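Local coordinates for protein nucleoporin NUP170 (Chaetomium thermophilum, PDB 5HAX) that probably serves as a scaffold subunit of the nuclear pore complex, with an N-terminal beta-propeller followed by a largely helical region, at residues K268-C273 against K290-A295; M310-T315 against F391-R396; T411-V416 against F426-W431. One frame throughout, in Å; residues are numbered along the deposited sequence.

Contact 1: K268-C273 against K290-A295. With PO4 (phosphate ion), chain D.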
loop_
_atom_site.group_PDB
_atom_site.type_symbol
_atom_site.label_atom_id
_atom_site.label_comp_id
_atom_site.label_asym_id
_atom_site.label_seq_id
_atom_site.Cartn_x
_atom_site.Cartn_y
_atom_site.Cartn_z
ATOM N N LYS A 268 3.246 -14.863 -23.885
ATOM C CA LYS A 268 2.403 -13.969 -24.674
ATOM C C LYS A 268 3.279 -12.876 -25.269
ATOM O O LYS A 268 3.761 -12.002 -24.541
ATOM C CB LYS A 268 1.296 -13.367 -23.810
ATOM C CG LYS A 268 0.220 -12.630 -24.589
ATOM C CD LYS A 268 -0.787 -11.991 -23.650
ATOM C CE LYS A 268 -1.912 -11.314 -24.412
ATOM N NZ LYS A 268 -2.760 -12.292 -25.147
ATOM N N ASP A 269 3.482 -12.915 -26.586
ATOM C CA ASP A 269 4.320 -11.925 -27.244
ATOM C C ASP A 269 3.504 -10.683 -27.595
ATOM O O ASP A 269 2.280 -10.646 -27.457
ATOM C CB ASP A 269 4.993 -12.513 -28.493
ATOM C CG ASP A 269 4.002 -13.062 -29.513
ATOM O OD1 ASP A 269 2.822 -12.653 -29.516
ATOM O OD2 ASP A 269 4.425 -13.905 -30.333
ATOM N N LYS A 270 4.214 -9.646 -28.046
ATOM C CA LYS A 270 3.564 -8.380 -28.365
ATOM C C LYS A 270 2.506 -8.552 -29.447
ATOM O O LYS A 270 1.495 -7.839 -29.442
ATOM C CB LYS A 270 4.612 -7.353 -28.797
ATOM C CG LYS A 270 4.020 -6.038 -29.273
ATOM C CD LYS A 270 5.055 -4.923 -29.316
ATOM C CE LYS A 270 6.279 -5.308 -30.122
ATOM N NZ LYS A 270 7.144 -4.127 -30.385
ATOM N N THR A 271 2.718 -9.485 -30.379
ATOM C CA THR A 271 1.719 -9.745 -31.412
ATOM C C THR A 271 0.399 -10.194 -30.801
ATOM O O THR A 271 -0.675 -9.767 -31.240
ATOM C CB THR A 271 2.238 -10.803 -32.384
ATOM O OG1 THR A 271 3.471 -10.357 -32.961
ATOM C CG2 THR A 271 1.227 -11.069 -33.491
ATOM N N SER A 272 0.460 -11.065 -29.792
ATOM C CA SER A 272 -0.756 -11.530 -29.133
ATOM C C SER A 272 -1.472 -10.379 -28.438
ATOM O O SER A 272 -2.694 -10.226 -28.559
ATOM C CB SER A 272 -0.411 -12.638 -28.138
ATOM O OG SER A 272 -1.568 -13.106 -27.469
ATOM N N CYS A 273 -0.724 -9.555 -27.700
ATOM C CA CYS A 273 -1.305 -8.356 -27.105
ATOM C C CYS A 273 -1.958 -7.476 -28.163
ATOM O O CYS A 273 -3.072 -6.974 -27.966
ATOM C CB CYS A 273 -0.232 -7.568 -26.355
ATOM S SG CYS A 273 0.321 -8.324 -24.811
ATOM N N LYS A 290 5.339 -1.172 -33.426
ATOM C CA LYS A 290 6.509 -0.371 -33.094
ATOM C C LYS A 290 6.595 -0.057 -31.604
ATOM O O LYS A 290 7.674 0.295 -31.116
ATOM C CB LYS A 290 6.471 0.928 -33.906
ATOM C CG LYS A 290 7.624 1.896 -33.674
ATOM C CD LYS A 290 8.966 1.301 -34.073
ATOM C CE LYS A 290 10.044 2.376 -34.119
ATOM N NZ LYS A 290 11.395 1.822 -34.414
ATOM N N THR A 291 5.493 -0.202 -30.875
ATOM C CA THR A 291 5.445 0.173 -29.468
ATOM C C THR A 291 6.170 -0.852 -28.600
ATOM O O THR A 291 6.121 -2.057 -28.861
ATOM C CB THR A 291 3.987 0.302 -29.028
ATOM O OG1 THR A 291 3.300 1.185 -29.925
ATOM C CG2 THR A 291 3.881 0.839 -27.611
ATOM N N ASN A 292 6.834 -0.361 -27.555
ATOM C CA ASN A 292 7.551 -1.190 -26.596
ATOM C C ASN A 292 6.817 -1.190 -25.260
ATOM O O ASN A 292 6.274 -0.163 -24.841
ATOM C CB ASN A 292 8.984 -0.683 -26.382
ATOM C CG ASN A 292 9.854 -0.828 -27.619
ATOM O OD1 ASN A 292 9.950 -1.905 -28.204
ATOM N ND2 ASN A 292 10.494 0.262 -28.021
ATOM N N ILE A 293 6.805 -2.345 -24.597
ATOM C CA ILE A 293 6.363 -2.447 -23.208
ATOM C C ILE A 293 7.593 -2.259 -22.326
ATOM O O ILE A 293 8.560 -3.021 -22.428
ATOM C CB ILE A 293 5.680 -3.798 -22.932
ATOM C CG1 ILE A 293 4.413 -3.930 -23.783
ATOM C CG2 ILE A 293 5.340 -3.937 -21.441
ATOM C CD1 ILE A 293 3.705 -5.269 -23.656
ATOM N N VAL A 294 7.555 -1.246 -21.460
ATOM C CA VAL A 294 8.732 -0.865 -20.682
ATOM C C VAL A 294 8.699 -1.373 -19.241
ATOM O O VAL A 294 9.751 -1.388 -18.583
ATOM C CB VAL A 294 8.913 0.669 -20.684
ATOM C CG1 VAL A 294 9.071 1.184 -22.107
ATOM C CG2 VAL A 294 7.745 1.357 -19.984
ATOM N N ALA A 295 7.541 -1.787 -18.731
ATOM C CA ALA A 295 7.464 -2.214 -17.341
ATOM C C ALA A 295 6.210 -3.046 -17.120
ATOM O O ALA A 295 5.202 -2.871 -17.809
ATOM C CB ALA A 295 7.465 -1.015 -16.387
HETATM P P PO4 D . -3.589 -15.793 -29.130
HETATM O O1 PO4 D . -3.383 -14.342 -29.494
HETATM O O2 PO4 D . -2.264 -16.420 -28.762
HETATM O O3 PO4 D . -4.178 -16.520 -30.315
HETATM O O4 PO4 D . -4.538 -15.886 -27.959
#
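Lys270 reaches from the first turn of a helix to the main chain of Thr291, where its ammonium nitrogen NZ donates a hydrogen bond of 2.8 Å to the carbonyl O. The approach is bent rather than head-on, with a C=O...N angle of 146°, and NZ stands 33° off the carbonyl plane. The outer methylenes follow the ammonium group onto the same oxygen, Lys270 CD lying 3.1 Å from Thr291 O, a tight approach. A largely extended chain gives the reach: CG leaves anti to the backbone N, and a single bend at chi3, 53°, turns NZ into place. The carbonyl of Asp289 is a second acceptor for NZ, which thus ties down two points of the loop leading into strand 293-298.

Behind Lys270, the start of its helix is fixed by Asp269 at the N-cap position, whose OD1 accepts from Ser272 N at 2.9 Å, almost along the carboxylate C-O axis. On Ser272 the hydroxyl OG receives Lys268 NZ at 2.7 Å and donates to phosphate O1 at 3.0 Å. Arg275 also binds this ion, which probably came from the crystallisation liquor, while Lys268 NZ is further held by a salt bridge to Asp276 and a hydrogen bond to Met342 O.

Helix 270-279 belongs to the connection between two successive sheets of the propeller, following strand 263-268 of one and preceding strand 293-298 of the next. The one hydrogen bond between the segments pairs a charged donor with the neutral carbonyl of Thr291, and Asp289 O adds a second; the two carbonyl dipoles are likely to stabilise the ammonium charge, in place of a carboxylate.

Contact 2: M310-T315 against F391-R396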
loop_
_atom_site.group_PDB
_atom_site.type_symbol
_atom_site.label_atom_id
_atom_site.label_comp_id
_atom_site.label_asym_id
_atom_site.label_seq_id
_atom_site.Cartn_x
_atom_site.Cartn_y
_atom_site.Cartn_z
ATOM N N MET A 310 -0.500 -5.437 -14.842
ATOM C CA MET A 310 -0.491 -4.197 -15.605
ATOM C C MET A 310 0.793 -4.121 -16.416
ATOM O O MET A 310 1.874 -4.452 -15.919
ATOM C CB MET A 310 -0.594 -2.968 -14.696
ATOM C CG MET A 310 -0.873 -1.677 -15.459
ATOM S SD MET A 310 -0.562 -0.178 -14.505
ATOM C CE MET A 310 1.230 -0.146 -14.499
ATOM N N ALA A 311 0.671 -3.681 -17.666
ATOM C CA ALA A 311 1.809 -3.490 -18.554
ATOM C C ALA A 311 1.774 -2.066 -19.082
ATOM O O ALA A 311 0.725 -1.594 -19.532
ATOM C CB ALA A 311 1.788 -4.495 -19.710
ATOM N N LEU A 312 2.912 -1.382 -19.010
ATOM C CA LEU A 312 3.029 0.009 -19.426
ATOM C C LEU A 312 3.786 0.084 -20.746
ATOM O O LEU A 312 4.887 -0.460 -20.864
ATOM C CB LEU A 312 3.749 0.838 -18.360
ATOM C CG LEU A 312 3.904 2.327 -18.685
ATOM C CD1 LEU A 312 2.547 3.015 -18.709
ATOM C CD2 LEU A 312 4.829 2.999 -17.688
ATOM N N THR A 313 3.194 0.760 -21.727
ATOM C CA THR A 313 3.842 1.000 -23.006
ATOM C C THR A 313 4.676 2.276 -22.941
ATOM O O THR A 313 4.499 3.119 -22.059
ATOM C CB THR A 313 2.813 1.129 -24.130
ATOM O OG1 THR A 313 2.055 2.332 -23.954
ATOM C CG2 THR A 313 1.874 -0.066 -24.159
ATOM N N ASP A 314 5.593 2.416 -23.902
ATOM C CA ASP A 314 6.387 3.638 -23.971
ATOM C C ASP A 314 5.568 4.840 -24.418
ATOM O O ASP A 314 6.056 5.968 -24.314
ATOM C CB ASP A 314 7.596 3.448 -24.898
ATOM C CG ASP A 314 7.212 2.989 -26.296
ATOM O OD1 ASP A 314 8.083 2.421 -26.984
ATOM O OD2 ASP A 314 6.055 3.194 -26.714
ATOM N N THR A 315 4.342 4.630 -24.896
ATOM C CA THR A 315 3.427 5.718 -25.217
ATOM C C THR A 315 2.548 6.111 -24.036
ATOM O O THR A 315 1.742 7.038 -24.163
ATOM C CB THR A 315 2.539 5.331 -26.404
ATOM O OG1 THR A 315 1.897 4.078 -26.135
ATOM C CG2 THR A 315 3.368 5.212 -27.677
ATOM N N PHE A 391 -0.104 5.176 -9.363
ATOM C CA PHE A 391 0.643 5.022 -10.608
ATOM C C PHE A 391 1.675 6.135 -10.729
ATOM O O PHE A 391 1.324 7.317 -10.666
ATOM C CB PHE A 391 -0.314 5.033 -11.805
ATOM C CG PHE A 391 0.371 5.026 -13.146
ATOM C CD1 PHE A 391 1.314 4.063 -13.456
ATOM C CD2 PHE A 391 0.043 5.967 -14.108
ATOM C CE1 PHE A 391 1.934 4.051 -14.694
ATOM C CE2 PHE A 391 0.656 5.959 -15.345
ATOM C CZ PHE A 391 1.600 4.997 -15.638
ATOM N N PHE A 392 2.940 5.755 -10.905
ATOM C CA PHE A 392 4.042 6.683 -11.146
ATOM C C PHE A 392 4.616 6.411 -12.529
ATOM O O PHE A 392 4.997 5.275 -12.825
ATOM C CB PHE A 392 5.150 6.523 -10.096
ATOM C CG PHE A 392 4.767 6.987 -8.718
ATOM C CD1 PHE A 392 5.274 8.169 -8.209
ATOM C CD2 PHE A 392 3.917 6.235 -7.926
ATOM C CE1 PHE A 392 4.934 8.597 -6.938
ATOM C CE2 PHE A 392 3.572 6.661 -6.654
ATOM C CZ PHE A 392 4.082 7.841 -6.162
ATOM N N ASP A 393 4.691 7.448 -13.367
ATOM C CA ASP A 393 5.237 7.328 -14.719
ATOM C C ASP A 393 6.315 8.380 -14.928
ATOM O O ASP A 393 6.062 9.577 -14.760
ATOM C CB ASP A 393 4.144 7.483 -15.779
ATOM C CG ASP A 393 4.635 7.136 -17.176
ATOM O OD1 ASP A 393 5.764 6.620 -17.304
ATOM O OD2 ASP A 393 3.889 7.368 -18.147
ATOM N N VAL A 394 7.509 7.929 -15.306
ATOM C CA VAL A 394 8.635 8.810 -15.594
ATOM C C VAL A 394 8.575 9.123 -17.086
ATOM O O VAL A 394 8.912 8.282 -17.921
ATOM C CB VAL A 394 9.969 8.168 -15.206
ATOM C CG1 VAL A 394 11.124 9.124 -15.478
ATOM C CG2 VAL A 394 9.950 7.741 -13.745
ATOM N N VAL A 395 8.143 10.337 -17.423
ATOM C CA VAL A 395 8.023 10.779 -18.809
ATOM C C VAL A 395 9.283 11.551 -19.167
ATOM O O VAL A 395 9.668 12.491 -18.459
ATOM C CB VAL A 395 6.768 11.645 -19.017
ATOM C CG1 VAL A 395 6.654 12.073 -20.474
ATOM C CG2 VAL A 395 5.523 10.884 -18.586
ATOM N N ARG A 396 9.914 11.163 -20.275
ATOM C CA ARG A 396 11.224 11.674 -20.652
ATOM C C ARG A 396 11.147 12.372 -22.006
ATOM O O ARG A 396 11.875 12.019 -22.940
ATOM C CB ARG A 396 12.231 10.518 -20.667
ATOM C CG ARG A 396 13.662 10.900 -20.342
ATOM C CD ARG A 396 14.438 9.690 -19.834
ATOM N NE ARG A 396 14.352 9.540 -18.382
ATOM C CZ ARG A 396 14.732 8.453 -17.715
ATOM N NH1 ARG A 396 14.625 8.411 -16.394
ATOM N NH2 ARG A 396 15.215 7.402 -18.365
#
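Met310 and Leu312 face Phe391 and Asp393 across two strand segments, 310-313 and 391-395, that run in nearly the same direction, 20° apart, with their axes 10.3 Å from each other at closest approach. The strands belong to different sheets, so the segments meet through side chains. Leu312, its CG anti to the backbone N (chi1 -179°), sends its two methyl branches to different neighbours. CD1 touches Phe391 CZ at 3.8 Å, the two side chains crossing at about a right angle, whereas CD2 rests 3.8 Å from Asp393 OD1. Beside Leu312, Met310 makes a Met-aromatic contact: SD is 5.4 Å from the centroid of the Phe391 ring, and CE comes within 4.3 Å of Phe391 CE1. Both groups meet the ring obliquely. Phe405 and Ser407 of strand 403-409 also touch this ring, and the other carboxylate oxygen of Asp393, OD2, is hydrogen-bonded to Ser380. The contact thus joins adjacent blades of the beta-propeller through their buried faces. Its chemistry is chiefly dispersion, with the carboxylate laid against a methyl group; the bond to Ser380 is likely to offset part of the cost of burying that polar group.

Contact 3: T411-V416 against F426-W431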
loop_
_atom_site.group_PDB
_atom_site.type_symbol
_atom_site.label_atom_id
_atom_site.label_comp_id
_atom_site.label_asym_id
_atom_site.label_seq_id
_atom_site.Cartn_x
_atom_site.Cartn_y
_atom_site.Cartn_z
ATOM N N THR A 411 -11.189 7.413 -5.489
ATOM C CA THR A 411 -11.905 6.564 -4.542
ATOM C C THR A 411 -13.254 7.161 -4.163
ATOM O O THR A 411 -14.249 6.438 -4.039
ATOM C CB THR A 411 -11.050 6.348 -3.294
ATOM O OG1 THR A 411 -9.765 5.844 -3.679
ATOM C CG2 THR A 411 -11.713 5.361 -2.339
ATOM N N GLY A 412 -13.309 8.481 -3.982
ATOM C CA GLY A 412 -14.562 9.115 -3.605
ATOM C C GLY A 412 -15.635 8.973 -4.668
ATOM O O GLY A 412 -16.796 8.695 -4.359
ATOM N N ARG A 413 -15.263 9.159 -5.936
ATOM C CA ARG A 413 -16.240 9.046 -7.014
ATOM C C ARG A 413 -16.605 7.590 -7.275
ATOM O O ARG A 413 -17.763 7.280 -7.576
ATOM C CB ARG A 413 -15.695 9.702 -8.281
ATOM C CG ARG A 413 -16.747 9.962 -9.350
ATOM C CD ARG A 413 -16.157 10.680 -10.558
ATOM N NE ARG A 413 -15.339 11.829 -10.175
ATOM C CZ ARG A 413 -15.817 13.039 -9.898
ATOM N NH1 ARG A 413 -17.121 13.277 -9.952
ATOM N NH2 ARG A 413 -14.985 14.017 -9.559
ATOM N N ILE A 414 -15.632 6.682 -7.161
ATOM C CA ILE A 414 -15.901 5.262 -7.378
ATOM C C ILE A 414 -16.866 4.738 -6.321
ATOM O O ILE A 414 -17.736 3.906 -6.610
ATOM C CB ILE A 414 -14.581 4.465 -7.380
ATOM C CG1 ILE A 414 -13.724 4.854 -8.591
ATOM C CG2 ILE A 414 -14.855 2.961 -7.389
ATOM C CD1 ILE A 414 -12.321 4.266 -8.569
ATOM N N LYS A 415 -16.723 5.206 -5.081
ATOM C CA LYS A 415 -17.554 4.703 -3.993
ATOM C C LYS A 415 -19.001 5.163 -4.130
ATOM O O LYS A 415 -19.922 4.420 -3.772
ATOM C CB LYS A 415 -16.970 5.153 -2.653
ATOM C CG LYS A 415 -17.759 4.703 -1.435
ATOM C CD LYS A 415 -17.006 5.018 -0.151
ATOM C CE LYS A 415 -17.805 4.619 1.082
ATOM N NZ LYS A 415 -19.019 5.466 1.264
ATOM N N VAL A 416 -19.218 6.370 -4.656
ATOM C CA VAL A 416 -20.563 6.922 -4.789
ATOM C C VAL A 416 -21.256 6.490 -6.079
ATOM O O VAL A 416 -22.494 6.505 -6.137
ATOM C CB VAL A 416 -20.493 8.460 -4.716
ATOM C CG1 VAL A 416 -21.859 9.103 -4.947
ATOM C CG2 VAL A 416 -19.934 8.891 -3.374
ATOM N N PHE A 426 -12.185 6.062 -12.813
ATOM C CA PHE A 426 -11.931 7.470 -12.537
ATOM C C PHE A 426 -10.611 7.627 -11.791
ATOM O O PHE A 426 -10.258 6.803 -10.944
ATOM C CB PHE A 426 -13.072 8.069 -11.713
ATOM C CG PHE A 426 -14.429 7.918 -12.347
ATOM C CD1 PHE A 426 -14.778 8.668 -13.458
ATOM C CD2 PHE A 426 -15.360 7.036 -11.822
ATOM C CE1 PHE A 426 -16.026 8.533 -14.039
ATOM C CE2 PHE A 426 -16.610 6.899 -12.399
ATOM C CZ PHE A 426 -16.941 7.647 -13.507
ATOM N N GLU A 427 -9.879 8.697 -12.107
ATOM C CA GLU A 427 -8.576 8.944 -11.501
ATOM C C GLU A 427 -8.396 10.422 -11.187
ATOM O O GLU A 427 -8.943 11.293 -11.869
ATOM C CB GLU A 427 -7.423 8.489 -12.414
ATOM C CG GLU A 427 -7.162 6.989 -12.417
ATOM C CD GLU A 427 -5.894 6.621 -13.166
ATOM O OE1 GLU A 427 -4.890 6.278 -12.507
ATOM O OE2 GLU A 427 -5.899 6.673 -14.413
ATOM N N GLN A 428 -7.621 10.684 -10.137
ATOM C CA GLN A 428 -7.076 12.002 -9.834
ATOM C C GLN A 428 -5.589 11.982 -10.160
ATOM O O GLN A 428 -4.875 11.073 -9.727
ATOM C CB GLN A 428 -7.289 12.359 -8.359
ATOM C CG GLN A 428 -8.747 12.530 -7.942
ATOM C CD GLN A 428 -9.334 13.858 -8.371
ATOM O OE1 GLN A 428 -8.661 14.889 -8.337
ATOM N NE2 GLN A 428 -10.596 13.841 -8.775
ATOM N N GLY A 429 -5.122 12.980 -10.915
ATOM C CA GLY A 429 -3.756 12.994 -11.392
ATOM C C GLY A 429 -3.078 14.329 -11.151
ATOM O O GLY A 429 -3.723 15.348 -10.903
ATOM N N THR A 430 -1.749 14.302 -11.230
ATOM C CA THR A 430 -0.945 15.508 -11.072
ATOM C C THR A 430 0.439 15.273 -11.661
ATOM O O THR A 430 0.884 14.133 -11.815
ATOM C CB THR A 430 -0.831 15.924 -9.599
ATOM O OG1 THR A 430 -0.175 17.195 -9.505
ATOM C CG2 THR A 430 -0.052 14.887 -8.796
ATOM N N TRP A 431 1.115 16.378 -11.976
ATOM C CA TRP A 431 2.475 16.373 -12.507
ATOM C C TRP A 431 3.428 16.931 -11.458
ATOM O O TRP A 431 3.266 18.074 -11.020
ATOM C CB TRP A 431 2.575 17.213 -13.779
ATOM C CG TRP A 431 2.043 16.563 -15.007
ATOM C CD1 TRP A 431 0.814 16.751 -15.565
ATOM C CD2 TRP A 431 2.732 15.633 -15.849
ATOM N NE1 TRP A 431 0.691 15.991 -16.703
ATOM C CE2 TRP A 431 1.855 15.294 -16.900
ATOM C CE3 TRP A 431 4.003 15.050 -15.817
ATOM C CZ2 TRP A 431 2.208 14.401 -17.908
ATOM C CZ3 TRP A 431 4.351 14.161 -16.819
ATOM C CH2 TRP A 431 3.457 13.845 -17.849
#
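Arg413 and Phe426 meet because their first torsions send them to a common place: CG of Arg413 lies anti to the backbone N (chi1 -165°), whereas that of Phe426 sits beside its own N and anti to the carbonyl carbon. The arginine methylene CD is thereby laid over the centre of one ring face, a CH-pi contact 3.8 Å from the centroid and 14° off the ring normal. Beyond CD the chain bends, and the guanidinium is turned steeply against the ring plane. At the ring edge, Ile414 CG1 packs 4.2 Å from Phe426 CD2, and the Ile414 CD1 methyl lies 4.0 Å from Phe426 O. The short helix 411-416 is an insert in the connection between strands 403-409 and 427-433, antiparallel neighbours in one sheet of the propeller, and Phe426 packs against it just before the second strand. With an alanine here, the Arg413 methylenes would probably lose the face they lie on, and a gap would open beside Ile414. Asp410 accepts from both Arg413 NE, in a salt bridge, and Gln428 NE2, which is also hydrogen-bonded to Glu39. Gln519 of helix 506-520 touches both Arg413 and Gln428.

From the N terminus, contact 1 comes first, closing a 16-residue loop that includes most of helix 270-279 and leads into strand 293-298. That strand pairs with 307-313, so contact 2 adjoins contact 1: Asn292 O and Asp314 N, 2.8 Å apart, probably form a hydrogen bond. Contact 2 spans 75 residues and ties the sheet containing 293-298 and 307-313 to that containing 390-395. Contact 3 then closes a nine-residue loop and sets helix 411-416 against the start of a strand of this second sheet, 427-433, touching contact 2 where Val395 CG2 meets Trp431 CH2 at 3.7 Å. The three lie in series, neither nesting nor crossing; contacts 1 and 3 stay about 13 Å apart at their nearest atoms.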